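Local coordinates for protein thiamine phosphate pyrophosphorylase (Bacteroides thetaiotaomicron VPI-5482, PDB 3CEU) that probably catalyses the diphosphorylase step that forms thiamine phosphate in thiamine diphosphate biosynthesis, on a TIM-barrel-like scaffold, at residues 73-78 against 92-97; 108-113 against 146-151; 153-158 against 194-199; 1-6 against 169-174. One frame throughout, in Å; residues are numbered along the deposited sequence.

In the fold
From the N terminus, strand 2-6 waits for almost the whole fold before its partner, strand 168-171, arrives; contact 4 thus spans 162 residues and shuts the eight-stranded parallel barrel. Within that span lie contact 1, joining strands 73-75 and 90-95, and then contact 2, joining 110-113 and 147-150. The two follow in series and share a seam, since strands 90-95 and 110-113 are sheet neighbours. Contact 2 also touches contact 4 through strands 147-150 and 168-171. Contact 3 crosses contact 4 along the chain: its loop 153-158 precedes strand 168-171, and helix 188-201 follows it, packing on the outside of the barrel where contact 4 closes it.

Contact 1: residues 73-78 against 92-97; sequences GIHLNA and SCSCHS
In the closed parallel sheet of this TIM barrel, strands 73-75 and 90-95 lie side by side, and the imidazole of His75 runs along the neighbouring strand between two serines, Ser92 and Ser94. The backbone pairing is short and parallel, with His75 opposite Ser92. Ser92 N gives its hydrogen to Ile74 O, and Leu76 N gives its own to Ser92 O at 2.8 Å, so both polar backbone groups of Ser92 are engaged by residues flanking the histidine.

The side chains of His75 and Ser92 leave the sheet on the same face. With CG anti to the backbone N (chi1 -166°), the His75 ring swings over the next strand and CE1 comes to 3.2 Å from Cys93 CA, which lies over one ring face. Both ring nitrogens then find a hydroxyl at the ring edge. His75 ND1 and Ser92 OG are modelled closer than a normal hydrogen bond, so the geometry of that bond is doubtful, while NE2 bonds Ser94 OG at 3.1 Å with a nearly straight 170° angle, the oxygen lying in the ring plane. Small serines suit these places: each supplies a hydroxyl on a short arm, and the Ser94 bond is consistent with a fixed rotation of the imidazole. Further aromatic neighbours are His60, stacked on His75, and His31, edge-to-face with it.

Beyond the paired residues the two segments part. Leu76 and Cys93 make a loose apolar contact, CB to CB at 4.5 Å, and a water links the segments, giving a hydrogen to Leu76 O at 2.9 Å and accepting one from Ser94 N at 2.7 Å.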
loop_
_atom_site.group_PDB
_atom_site.type_symbol
_atom_site.label_atom_id
_atom_site.label_comp_id
_atom_site.label_asym_id
_atom_site.label_seq_id
_atom_site.Cartn_x
_atom_site.Cartn_y
_atom_site.Cartn_z
ATOM N N GLY A 73 7.614 -7.856 -4.932
ATOM C CA GLY A 73 8.266 -7.020 -5.927
ATOM C C GLY A 73 8.780 -5.710 -5.333
ATOM O O GLY A 73 8.966 -5.597 -4.123
ATOM N N ILE A 74 8.992 -4.712 -6.184
ATOM C CA ILE A 74 9.509 -3.433 -5.740
ATOM C C ILE A 74 8.656 -2.246 -6.192
ATOM O O ILE A 74 7.890 -2.335 -7.165
ATOM C CB ILE A 74 10.926 -3.220 -6.271
ATOM C CG1 ILE A 74 10.889 -3.132 -7.798
ATOM C CG2 ILE A 74 11.819 -4.371 -5.835
ATOM C CD1 ILE A 74 12.185 -2.706 -8.434
ATOM N N HIS A 75 8.797 -1.131 -5.479
ATOM C CA HIS A 75 8.062 0.091 -5.799
ATOM C C HIS A 75 9.087 1.177 -6.032
ATOM O O HIS A 75 9.720 1.643 -5.092
ATOM C CB HIS A 75 7.159 0.503 -4.639
ATOM C CG HIS A 75 6.146 1.531 -5.010
ATOM N ND1 HIS A 75 5.053 1.243 -5.797
ATOM C CD2 HIS A 75 6.051 2.848 -4.701
ATOM C CE1 HIS A 75 4.326 2.331 -5.952
ATOM N NE2 HIS A 75 4.907 3.321 -5.298
ATOM N N LEU A 76 9.260 1.582 -7.280
ATOM C CA LEU A 76 10.235 2.617 -7.590
ATOM C C LEU A 76 9.835 3.941 -6.951
ATOM O O LEU A 76 8.656 4.272 -6.880
ATOM C CB LEU A 76 10.358 2.776 -9.104
ATOM C CG LEU A 76 10.574 1.455 -9.828
ATOM C CD1 LEU A 76 10.626 1.697 -11.332
ATOM C CD2 LEU A 76 11.851 0.799 -9.341
ATOM N N ASN A 77 10.821 4.695 -6.479
ATOM C CA ASN A 77 10.529 5.974 -5.850
ATOM C C ASN A 77 11.722 6.914 -5.924
ATOM O O ASN A 77 12.798 6.527 -6.371
ATOM C CB ASN A 77 10.089 5.752 -4.400
ATOM C CG ASN A 77 11.186 5.168 -3.541
ATOM O OD1 ASN A 77 12.106 5.874 -3.119
ATOM N ND2 ASN A 77 11.101 3.871 -3.281
ATOM N N ALA A 78 11.520 8.153 -5.491
ATOM C CA ALA A 78 12.562 9.170 -5.542
ATOM C C ALA A 78 13.932 8.682 -5.090
ATOM O O ALA A 78 14.925 8.861 -5.800
ATOM C CB ALA A 78 12.146 10.382 -4.720
ATOM N N SER A 92 6.219 -1.503 -9.399
ATOM C CA SER A 92 5.144 -0.522 -9.271
ATOM C C SER A 92 5.735 0.836 -8.947
ATOM O O SER A 92 6.880 0.924 -8.505
ATOM C CB SER A 92 4.191 -0.924 -8.149
ATOM O OG SER A 92 4.855 -0.860 -6.900
ATOM N N CYS A 93 4.942 1.890 -9.148
ATOM C CA CYS A 93 5.379 3.265 -8.871
ATOM C C CYS A 93 4.191 4.179 -8.596
ATOM O O CYS A 93 3.040 3.787 -8.747
ATOM C CB CYS A 93 6.144 3.837 -10.064
ATOM S SG CYS A 93 5.075 4.293 -11.439
ATOM N N SER A 94 4.489 5.413 -8.214
ATOM C CA SER A 94 3.459 6.393 -7.917
ATOM C C SER A 94 3.301 7.429 -9.022
ATOM O O SER A 94 4.276 7.835 -9.667
ATOM C CB SER A 94 3.784 7.112 -6.604
ATOM O OG SER A 94 3.815 6.212 -5.515
ATOM N N CYS A 95 2.065 7.852 -9.244
ATOM C CA CYS A 95 1.793 8.871 -10.245
ATOM C C CYS A 95 1.023 9.963 -9.506
ATOM O O CYS A 95 0.365 9.685 -8.501
ATOM C CB CYS A 95 0.975 8.289 -11.400
ATOM S SG CYS A 95 1.815 6.959 -12.335
ATOM N N HIS A 96 1.115 11.199 -9.994
ATOM C CA HIS A 96 0.455 12.326 -9.344
ATOM C C HIS A 96 -0.374 13.214 -10.262
ATOM O O HIS A 96 -0.435 14.423 -10.070
ATOM C CB HIS A 96 1.490 13.190 -8.618
ATOM C CG HIS A 96 2.544 12.397 -7.912
ATOM N ND1 HIS A 96 3.708 11.998 -8.529
ATOM C CD2 HIS A 96 2.586 11.885 -6.659
ATOM C CE1 HIS A 96 4.424 11.276 -7.689
ATOM N NE2 HIS A 96 3.767 11.190 -6.546
ATOM N N SER A 97 -1.013 12.614 -11.255
ATOM C CA SER A 97 -1.861 13.354 -12.179
ATOM C C SER A 97 -2.557 12.324 -13.036
ATOM O O SER A 97 -2.064 11.205 -13.195
ATOM C CB SER A 97 -1.036 14.299 -13.071
ATOM O OG SER A 97 -0.289 13.580 -14.041
HETATM O O HOH W 1 6.985 6.455 -7.805
#

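Contact 2: residues 108-113 against 146-151; sequences YDYVFM and KVMALG
A lysine reaches back along the neighbouring strand to bond a backbone carbonyl: Lys146 NZ donates to Tyr108 O at 2.9 Å, almost in line with the C=O bond. CG is anti to the backbone N (chi1 -176°) and the chain bends at chi3, which carries the methylenes past Asp109 O before the ammonium arrives. A second carbonyl, Lys105 O, also takes a hydrogen from NZ, so the long side chain fastens the approach to strand 147-150 onto the loop that leads into strand 110-113.

On the face shared by Tyr110, Phe112 and selenomethionine Met148, the last of these bends at chi2 (-52°) and lays its CE over the Tyr110 ring, 3.4 Å from Tyr110 CD2. Its selenium stands above the same face in a distant Met-aromatic contact, while Tyr110 OH bonds His31. A flexible, polarisable chain suits this flat surface. Phe112 fills the next place, its CD1 3.7 Å from Met148 CB and its CD2 3.6 Å from Leu150 CD2. On the other face, Val147 CG2 packs on Met113 CB.

Four backbone hydrogen bonds, from Val111 N to Lys146 O through to Leu150 N and Met113 O, give the parallel pairing of adjacent strands in a TIM barrel.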
loop_
_atom_site.group_PDB
_atom_site.type_symbol
_atom_site.label_atom_id
_atom_site.label_comp_id
_atom_site.label_asym_id
_atom_site.label_seq_id
_atom_site.Cartn_x
_atom_site.Cartn_y
_atom_site.Cartn_z
ATOM N N TYR A 108 3.639 -0.848 -15.634
ATOM C CA TYR A 108 3.793 -1.356 -14.281
ATOM C C TYR A 108 2.677 -2.339 -13.998
ATOM O O TYR A 108 1.673 -2.368 -14.709
ATOM C CB TYR A 108 3.727 -0.203 -13.278
ATOM C CG TYR A 108 4.887 0.762 -13.394
ATOM C CD1 TYR A 108 6.111 0.492 -12.777
ATOM C CD2 TYR A 108 4.779 1.918 -14.164
ATOM C CE1 TYR A 108 7.196 1.350 -12.930
ATOM C CE2 TYR A 108 5.860 2.778 -14.325
ATOM C CZ TYR A 108 7.065 2.486 -13.703
ATOM O OH TYR A 108 8.133 3.329 -13.858
ATOM N N ASP A 109 2.855 -3.153 -12.966
ATOM C CA ASP A 109 1.833 -4.115 -12.587
ATOM C C ASP A 109 0.643 -3.337 -12.057
ATOM O O ASP A 109 -0.508 -3.756 -12.201
ATOM C CB ASP A 109 2.398 -5.064 -11.546
ATOM C CG ASP A 109 3.433 -5.987 -12.135
ATOM O OD1 ASP A 109 3.041 -6.917 -12.870
ATOM O OD2 ASP A 109 4.637 -5.771 -11.897
ATOM N N TYR A 110 0.947 -2.197 -11.443
ATOM C CA TYR A 110 -0.047 -1.265 -10.930
ATOM C C TYR A 110 0.669 -0.041 -10.442
ATOM O O TYR A 110 1.861 -0.091 -10.161
ATOM C CB TYR A 110 -0.908 -1.851 -9.800
ATOM C CG TYR A 110 -0.232 -2.263 -8.501
ATOM C CD1 TYR A 110 0.445 -1.345 -7.694
ATOM C CD2 TYR A 110 -0.373 -3.562 -8.024
ATOM C CE1 TYR A 110 0.955 -1.721 -6.440
ATOM C CE2 TYR A 110 0.127 -3.938 -6.783
ATOM C CZ TYR A 110 0.787 -3.021 -5.996
ATOM O OH TYR A 110 1.262 -3.432 -4.765
ATOM N N VAL A 111 -0.049 1.069 -10.370
ATOM C CA VAL A 111 0.540 2.308 -9.901
ATOM C C VAL A 111 -0.347 2.935 -8.841
ATOM O O VAL A 111 -1.541 2.636 -8.753
ATOM C CB VAL A 111 0.705 3.334 -11.050
ATOM C CG1 VAL A 111 1.487 2.719 -12.206
ATOM C CG2 VAL A 111 -0.653 3.817 -11.517
ATOM N N PHE A 112 0.255 3.802 -8.036
ATOM C CA PHE A 112 -0.457 4.534 -6.996
ATOM C C PHE A 112 -0.896 5.845 -7.633
ATOM O O PHE A 112 -0.293 6.296 -8.605
ATOM C CB PHE A 112 0.481 4.860 -5.821
ATOM C CG PHE A 112 0.703 3.716 -4.873
ATOM C CD1 PHE A 112 0.210 2.448 -5.162
ATOM C CD2 PHE A 112 1.391 3.906 -3.680
ATOM C CE1 PHE A 112 0.396 1.391 -4.283
ATOM C CE2 PHE A 112 1.581 2.851 -2.796
ATOM C CZ PHE A 112 1.077 1.589 -3.104
HETATM N N MSE A 113 -1.947 6.455 -7.106
HETATM C CA MSE A 113 -2.383 7.739 -7.624
HETATM C C MSE A 113 -2.653 8.619 -6.412
HETATM O O MSE A 113 -3.433 8.248 -5.527
HETATM C CB MSE A 113 -3.649 7.605 -8.468
HETATM C CG MSE A 113 -3.922 8.823 -9.333
HETATM SE SE MSE A 113 -5.696 8.870 -10.106
HETATM C CE MSE A 113 -6.078 10.757 -9.866
ATOM N N LYS A 146 -5.869 -1.559 -12.077
ATOM C CA LYS A 146 -4.426 -1.425 -11.961
ATOM C C LYS A 146 -3.971 -0.144 -11.254
ATOM O O LYS A 146 -2.777 0.073 -11.053
ATOM C CB LYS A 146 -3.779 -1.520 -13.353
ATOM C CG LYS A 146 -2.261 -1.484 -13.346
ATOM C CD LYS A 146 -1.663 -1.347 -14.740
ATOM C CE LYS A 146 -1.513 -2.676 -15.455
ATOM N NZ LYS A 146 -0.533 -2.525 -16.564
ATOM N N VAL A 147 -4.906 0.707 -10.861
ATOM C CA VAL A 147 -4.514 1.933 -10.178
ATOM C C VAL A 147 -4.982 1.929 -8.728
ATOM O O VAL A 147 -6.149 1.657 -8.434
ATOM C CB VAL A 147 -5.079 3.164 -10.890
ATOM C CG1 VAL A 147 -6.579 3.059 -10.988
ATOM C CG2 VAL A 147 -4.667 4.428 -10.147
HETATM N N MSE A 148 -4.067 2.219 -7.817
HETATM C CA MSE A 148 -4.404 2.222 -6.404
HETATM C C MSE A 148 -4.490 3.654 -5.884
HETATM O O MSE A 148 -3.578 4.459 -6.075
HETATM C CB MSE A 148 -3.357 1.422 -5.622
HETATM C CG MSE A 148 -3.006 0.064 -6.259
HETATM SE SE MSE A 148 -4.528 -1.108 -6.684
HETATM C CE MSE A 148 -3.540 -2.659 -7.297
ATOM N N ALA A 149 -5.599 3.980 -5.232
ATOM C CA ALA A 149 -5.776 5.327 -4.720
ATOM C C ALA A 149 -4.999 5.515 -3.422
ATOM O O ALA A 149 -5.010 4.656 -2.549
ATOM C CB ALA A 149 -7.258 5.612 -4.507
ATOM N N LEU A 150 -4.318 6.646 -3.307
ATOM C CA LEU A 150 -3.535 6.943 -2.120
ATOM C C LEU A 150 -3.597 8.414 -1.751
ATOM O O LEU A 150 -3.610 9.287 -2.621
ATOM C CB LEU A 150 -2.071 6.547 -2.339
ATOM C CG LEU A 150 -1.023 7.201 -1.418
ATOM C CD1 LEU A 150 -1.183 6.706 0.023
ATOM C CD2 LEU A 150 0.365 6.882 -1.945
ATOM N N GLY A 151 -3.622 8.684 -0.451
ATOM C CA GLY A 151 -3.650 10.059 0.002
ATOM C C GLY A 151 -4.942 10.498 0.659
ATOM O O GLY A 151 -5.932 10.793 -0.016
#

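Contact 3: residues 153-158 against 194-199; sequences INEDNL and FKKLKK
Glu155 can be followed outward from its CB, which meets the CD2 methyl of Leu197 at 3.7 Å. With chi1 at 77°, CG is set close to both backbone neighbours of CA, and from there the chain runs out extended to Lys196 of helix 188-201. CD comes within 4.0 Å of Lys196 NZ. At the tip OE2 is the nearer oxygen: it forms a salt bridge with Lys196 NZ at 3.5 Å, with a weak hydrogen bond included, whereas OE1 stays at 4.0 Å from that nitrogen. The lysine bends at chi3 (-76°) to bring its ammonium to the OE2 side, well out of the carboxylate plane. A glutamate and a lysine suit this surface position, where their opposite charges can pair across the contact.

The segment 153-158 is the turn between strand 147-150 and helix 158-163 of the barrel, and it carries an Asx motif: Asn154 OD1 accepts from Asn157 N at 2.9 Å, almost in line with the side-chain carbonyl. Asn157 returns the favour, its OD1 taking the hydrogen of Asn154 N at 2.7 Å, so two short amides hold the turn compact. In this turn the CB of Glu155 points toward the helix.

Beneath the charged pair lies a buried leucine contact. Leu158 sends CD2 to 3.2 Å from Leu197 O and to 4.1 Å from Leu197 CB. Leu197 also touches Leu3 of strand 2-6 and Asp174 of helix 173-176, and Leu158 rests on Leu200 farther along helix 188-201.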
loop_
_atom_site.group_PDB
_atom_site.type_symbol
_atom_site.label_atom_id
_atom_site.label_comp_id
_atom_site.label_asym_id
_atom_site.label_seq_id
_atom_site.Cartn_x
_atom_site.Cartn_y
_atom_site.Cartn_z
ATOM N N ILE A 153 -7.006 8.742 2.713
ATOM C CA ILE A 153 -8.078 7.760 2.663
ATOM C C ILE A 153 -8.418 7.302 4.083
ATOM O O ILE A 153 -7.529 7.155 4.921
ATOM C CB ILE A 153 -7.641 6.559 1.815
ATOM C CG1 ILE A 153 -7.174 7.058 0.444
ATOM C CG2 ILE A 153 -8.782 5.564 1.682
ATOM C CD1 ILE A 153 -6.621 5.973 -0.453
ATOM N N ASN A 154 -9.701 7.095 4.355
ATOM C CA ASN A 154 -10.136 6.655 5.677
ATOM C C ASN A 154 -11.478 5.959 5.584
ATOM O O ASN A 154 -11.994 5.746 4.490
ATOM C CB ASN A 154 -10.255 7.833 6.649
ATOM C CG ASN A 154 -11.236 8.880 6.171
ATOM O OD1 ASN A 154 -12.202 8.565 5.481
ATOM N ND2 ASN A 154 -10.999 10.133 6.542
ATOM N N GLU A 155 -12.047 5.625 6.742
ATOM C CA GLU A 155 -13.332 4.930 6.816
ATOM C C GLU A 155 -14.492 5.787 6.314
ATOM O O GLU A 155 -15.541 5.264 5.938
ATOM C CB GLU A 155 -13.608 4.490 8.260
ATOM C CG GLU A 155 -14.074 5.617 9.177
ATOM C CD GLU A 155 -14.088 5.227 10.641
ATOM O OE1 GLU A 155 -12.996 5.055 11.218
ATOM O OE2 GLU A 155 -15.186 5.087 11.224
ATOM N N ASP A 156 -14.305 7.100 6.310
ATOM C CA ASP A 156 -15.350 8.012 5.857
ATOM C C ASP A 156 -15.427 8.156 4.337
ATOM O O ASP A 156 -16.494 8.460 3.803
ATOM C CB ASP A 156 -15.147 9.388 6.493
ATOM C CG ASP A 156 -15.479 9.401 7.971
ATOM O OD1 ASP A 156 -15.042 10.341 8.678
ATOM O OD2 ASP A 156 -16.190 8.477 8.422
ATOM N N ASN A 157 -14.307 7.935 3.646
ATOM C CA ASN A 157 -14.254 8.066 2.182
ATOM C C ASN A 157 -13.816 6.817 1.425
ATOM O O ASN A 157 -13.561 6.877 0.224
ATOM C CB ASN A 157 -13.311 9.202 1.788
ATOM C CG ASN A 157 -11.924 9.031 2.372
ATOM O OD1 ASN A 157 -11.365 7.925 2.392
ATOM N ND2 ASN A 157 -11.350 10.129 2.836
ATOM N N LEU A 158 -13.723 5.689 2.112
ATOM C CA LEU A 158 -13.300 4.465 1.456
ATOM C C LEU A 158 -14.277 4.055 0.358
ATOM O O LEU A 158 -13.869 3.749 -0.761
ATOM C CB LEU A 158 -13.159 3.339 2.482
ATOM C CG LEU A 158 -12.393 2.116 1.984
ATOM C CD1 LEU A 158 -11.052 2.562 1.407
ATOM C CD2 LEU A 158 -12.179 1.126 3.128
ATOM N N PHE A 194 -8.653 -2.295 11.036
ATOM C CA PHE A 194 -8.304 -2.853 9.727
ATOM C C PHE A 194 -9.471 -3.694 9.204
ATOM O O PHE A 194 -9.860 -3.576 8.040
ATOM C CB PHE A 194 -7.042 -3.722 9.811
ATOM C CG PHE A 194 -6.781 -4.531 8.560
ATOM C CD1 PHE A 194 -7.098 -5.884 8.512
ATOM C CD2 PHE A 194 -6.277 -3.924 7.413
ATOM C CE1 PHE A 194 -6.925 -6.626 7.328
ATOM C CE2 PHE A 194 -6.099 -4.653 6.223
ATOM C CZ PHE A 194 -6.425 -6.002 6.181
ATOM N N LYS A 195 -10.021 -4.535 10.080
ATOM C CA LYS A 195 -11.144 -5.387 9.722
ATOM C C LYS A 195 -12.309 -4.522 9.264
ATOM O O LYS A 195 -13.039 -4.881 8.326
ATOM C CB LYS A 195 -11.597 -6.234 10.913
ATOM C CG LYS A 195 -10.614 -7.297 11.370
ATOM C CD LYS A 195 -11.286 -8.206 12.386
ATOM C CE LYS A 195 -10.373 -9.318 12.841
ATOM N NZ LYS A 195 -11.116 -10.320 13.668
ATOM N N LYS A 196 -12.496 -3.384 9.927
ATOM C CA LYS A 196 -13.578 -2.491 9.543
ATOM C C LYS A 196 -13.322 -2.007 8.107
ATOM O O LYS A 196 -14.196 -2.124 7.255
ATOM C CB LYS A 196 -13.660 -1.305 10.512
ATOM C CG LYS A 196 -14.713 -0.269 10.134
ATOM C CD LYS A 196 -14.556 1.030 10.934
ATOM C CE LYS A 196 -15.073 0.895 12.364
ATOM N NZ LYS A 196 -15.041 2.190 13.110
ATOM N N LEU A 197 -12.121 -1.502 7.830
ATOM C CA LEU A 197 -11.810 -1.012 6.497
ATOM C C LEU A 197 -11.895 -2.121 5.447
ATOM O O LEU A 197 -12.306 -1.882 4.312
ATOM C CB LEU A 197 -10.416 -0.377 6.466
ATOM C CG LEU A 197 -10.149 0.785 7.444
ATOM C CD1 LEU A 197 -8.693 1.255 7.312
ATOM C CD2 LEU A 197 -11.099 1.951 7.154
ATOM N N LYS A 198 -11.514 -3.335 5.822
ATOM C CA LYS A 198 -11.554 -4.440 4.877
ATOM C C LYS A 198 -12.989 -4.864 4.592
ATOM O O LYS A 198 -13.291 -5.390 3.521
ATOM C CB LYS A 198 -10.777 -5.633 5.420
ATOM C CG LYS A 198 -10.455 -6.652 4.364
ATOM C CD LYS A 198 -10.133 -7.983 4.991
ATOM C CE LYS A 198 -9.926 -9.035 3.923
ATOM N NZ LYS A 198 -10.092 -10.400 4.495
ATOM N N LYS A 199 -13.874 -4.647 5.558
ATOM C CA LYS A 199 -15.264 -5.007 5.363
ATOM C C LYS A 199 -15.901 -4.022 4.388
ATOM O O LYS A 199 -16.771 -4.397 3.610
ATOM C CB LYS A 199 -16.028 -5.002 6.687
ATOM C CG LYS A 199 -17.481 -5.425 6.528
ATOM C CD LYS A 199 -18.290 -5.158 7.780
ATOM C CE LYS A 199 -19.762 -5.476 7.569
ATOM N NZ LYS A 199 -20.567 -5.047 8.746
#

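Contact 4: residues 1-6 against 169-174; sequences MKLIVV and AVVLGD
Val6 and Val170 meet at the apolar centre, CG2 to CG1 at a tight 3.4 Å, on the face that also carries Ile4. Beside them the CB of Ile4 lies 3.9 Å from Val170 CG2. Branched side chains suit this place, since their two arms fill the space above paired strands without long tails. The other face has its own row: the side chains of Val5 and Val171 cross at a slant, with their CG2 methyls 3.9 Å apart, and Leu3 CD1 touches Val171 CG1 at 4.2 Å. At the two ends, the selenomethionine Met1, extended beyond CG, brings CE to 3.4 Å from Ala169 CB, where a small residue fits, and Val6 CG1 presses on Leu172 CD1 at 3.5 Å.

Between these layers runs the polar seam. Ala169 N donates to Lys2 O, Ile4 N to Ala169 O at 2.7 Å, Val171 N to Ile4 O, and Val6 N to Val171 O at 2.9 Å with an angle of 170°. At the outer edge, Val6 O is satisfied by Trp176 NE1, and Leu3 N by Asp28 OD2. First strand bonded in parallel to last, this is the closure of the eight-stranded TIM barrel.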
loop_
_atom_site.group_PDB
_atom_site.type_symbol
_atom_site.label_atom_id
_atom_site.label_comp_id
_atom_site.label_asym_id
_atom_site.label_seq_id
_atom_site.Cartn_x
_atom_site.Cartn_y
_atom_site.Cartn_z
HETATM N N MSE A 1 -12.576 -4.204 -3.688
HETATM C CA MSE A 1 -11.241 -3.752 -4.175
HETATM C C MSE A 1 -10.142 -4.061 -3.168
HETATM O O MSE A 1 -10.400 -4.198 -1.974
HETATM C CB MSE A 1 -11.262 -2.248 -4.456
HETATM C CG MSE A 1 -11.646 -1.389 -3.266
HETATM SE SE MSE A 1 -11.335 0.504 -3.592
HETATM C CE MSE A 1 -11.429 1.143 -1.767
ATOM N N LYS A 2 -8.911 -4.166 -3.651
ATOM C CA LYS A 2 -7.790 -4.458 -2.768
ATOM C C LYS A 2 -7.563 -3.338 -1.755
ATOM O O LYS A 2 -7.854 -2.168 -2.015
ATOM C CB LYS A 2 -6.516 -4.683 -3.587
ATOM C CG LYS A 2 -6.519 -5.974 -4.401
ATOM C CD LYS A 2 -5.228 -6.133 -5.196
ATOM C CE LYS A 2 -5.169 -7.481 -5.896
ATOM N NZ LYS A 2 -6.403 -7.719 -6.697
ATOM N N LEU A 3 -7.062 -3.720 -0.588
ATOM C CA LEU A 3 -6.761 -2.779 0.480
ATOM C C LEU A 3 -5.276 -2.922 0.815
ATOM O O LEU A 3 -4.862 -3.881 1.467
ATOM C CB LEU A 3 -7.615 -3.076 1.719
ATOM C CG LEU A 3 -7.415 -2.121 2.901
ATOM C CD1 LEU A 3 -7.628 -0.687 2.424
ATOM C CD2 LEU A 3 -8.369 -2.465 4.031
ATOM N N ILE A 4 -4.481 -1.962 0.354
ATOM C CA ILE A 4 -3.039 -1.971 0.568
ATOM C C ILE A 4 -2.651 -1.102 1.754
ATOM O O ILE A 4 -3.160 0.014 1.917
ATOM C CB ILE A 4 -2.296 -1.453 -0.683
ATOM C CG1 ILE A 4 -2.711 -2.276 -1.909
ATOM C CG2 ILE A 4 -0.797 -1.533 -0.474
ATOM C CD1 ILE A 4 -2.320 -1.650 -3.235
ATOM N N VAL A 5 -1.748 -1.627 2.579
ATOM C CA VAL A 5 -1.257 -0.919 3.762
ATOM C C VAL A 5 0.230 -0.595 3.625
ATOM O O VAL A 5 1.023 -1.461 3.263
ATOM C CB VAL A 5 -1.420 -1.774 5.059
ATOM C CG1 VAL A 5 -0.704 -1.086 6.225
ATOM C CG2 VAL A 5 -2.899 -1.969 5.390
ATOM N N VAL A 6 0.608 0.651 3.900
ATOM C CA VAL A 6 2.017 1.017 3.849
ATOM C C VAL A 6 2.504 1.069 5.298
ATOM O O VAL A 6 1.790 1.563 6.180
ATOM C CB VAL A 6 2.262 2.411 3.204
ATOM C CG1 VAL A 6 3.760 2.675 3.122
ATOM C CG2 VAL A 6 1.644 2.485 1.820
ATOM N N ALA A 169 -7.195 0.582 -2.561
ATOM C CA ALA A 169 -6.990 1.773 -1.756
ATOM C C ALA A 169 -5.763 1.541 -0.901
ATOM O O ALA A 169 -5.546 0.438 -0.397
ATOM C CB ALA A 169 -8.219 2.048 -0.885
ATOM N N VAL A 170 -4.955 2.581 -0.758
ATOM C CA VAL A 170 -3.731 2.492 0.021
ATOM C C VAL A 170 -3.844 3.348 1.262
ATOM O O VAL A 170 -4.233 4.503 1.190
ATOM C CB VAL A 170 -2.527 2.954 -0.812
ATOM C CG1 VAL A 170 -1.239 2.770 -0.020
ATOM C CG2 VAL A 170 -2.490 2.157 -2.115
ATOM N N VAL A 171 -3.494 2.779 2.405
ATOM C CA VAL A 171 -3.600 3.512 3.654
ATOM C C VAL A 171 -2.319 3.432 4.482
ATOM O O VAL A 171 -1.539 2.485 4.370
ATOM C CB VAL A 171 -4.776 2.960 4.491
ATOM C CG1 VAL A 171 -6.059 3.032 3.692
ATOM C CG2 VAL A 171 -4.491 1.519 4.891
ATOM N N LEU A 172 -2.099 4.437 5.314
ATOM C CA LEU A 172 -0.921 4.437 6.167
ATOM C C LEU A 172 -1.283 5.047 7.520
ATOM O O LEU A 172 -1.420 4.330 8.511
ATOM C CB LEU A 172 0.227 5.213 5.501
ATOM C CG LEU A 172 1.654 4.842 5.950
ATOM C CD1 LEU A 172 2.697 5.425 4.984
ATOM C CD2 LEU A 172 1.891 5.358 7.358
ATOM N N GLY A 173 -1.464 6.364 7.549
ATOM C CA GLY A 173 -1.798 7.047 8.790
ATOM C C GLY A 173 -3.085 6.627 9.491
ATOM O O GLY A 173 -3.081 6.295 10.683
ATOM N N ASP A 174 -4.196 6.640 8.763
ATOM C CA ASP A 174 -5.475 6.280 9.363
ATOM C C ASP A 174 -5.437 4.932 10.061
ATOM O O ASP A 174 -6.322 4.609 10.864
ATOM C CB ASP A 174 -6.576 6.247 8.316
ATOM C CG ASP A 174 -7.890 5.790 8.899
ATOM O OD1 ASP A 174 -8.394 6.471 9.820
ATOM O OD2 ASP A 174 -8.413 4.748 8.451
#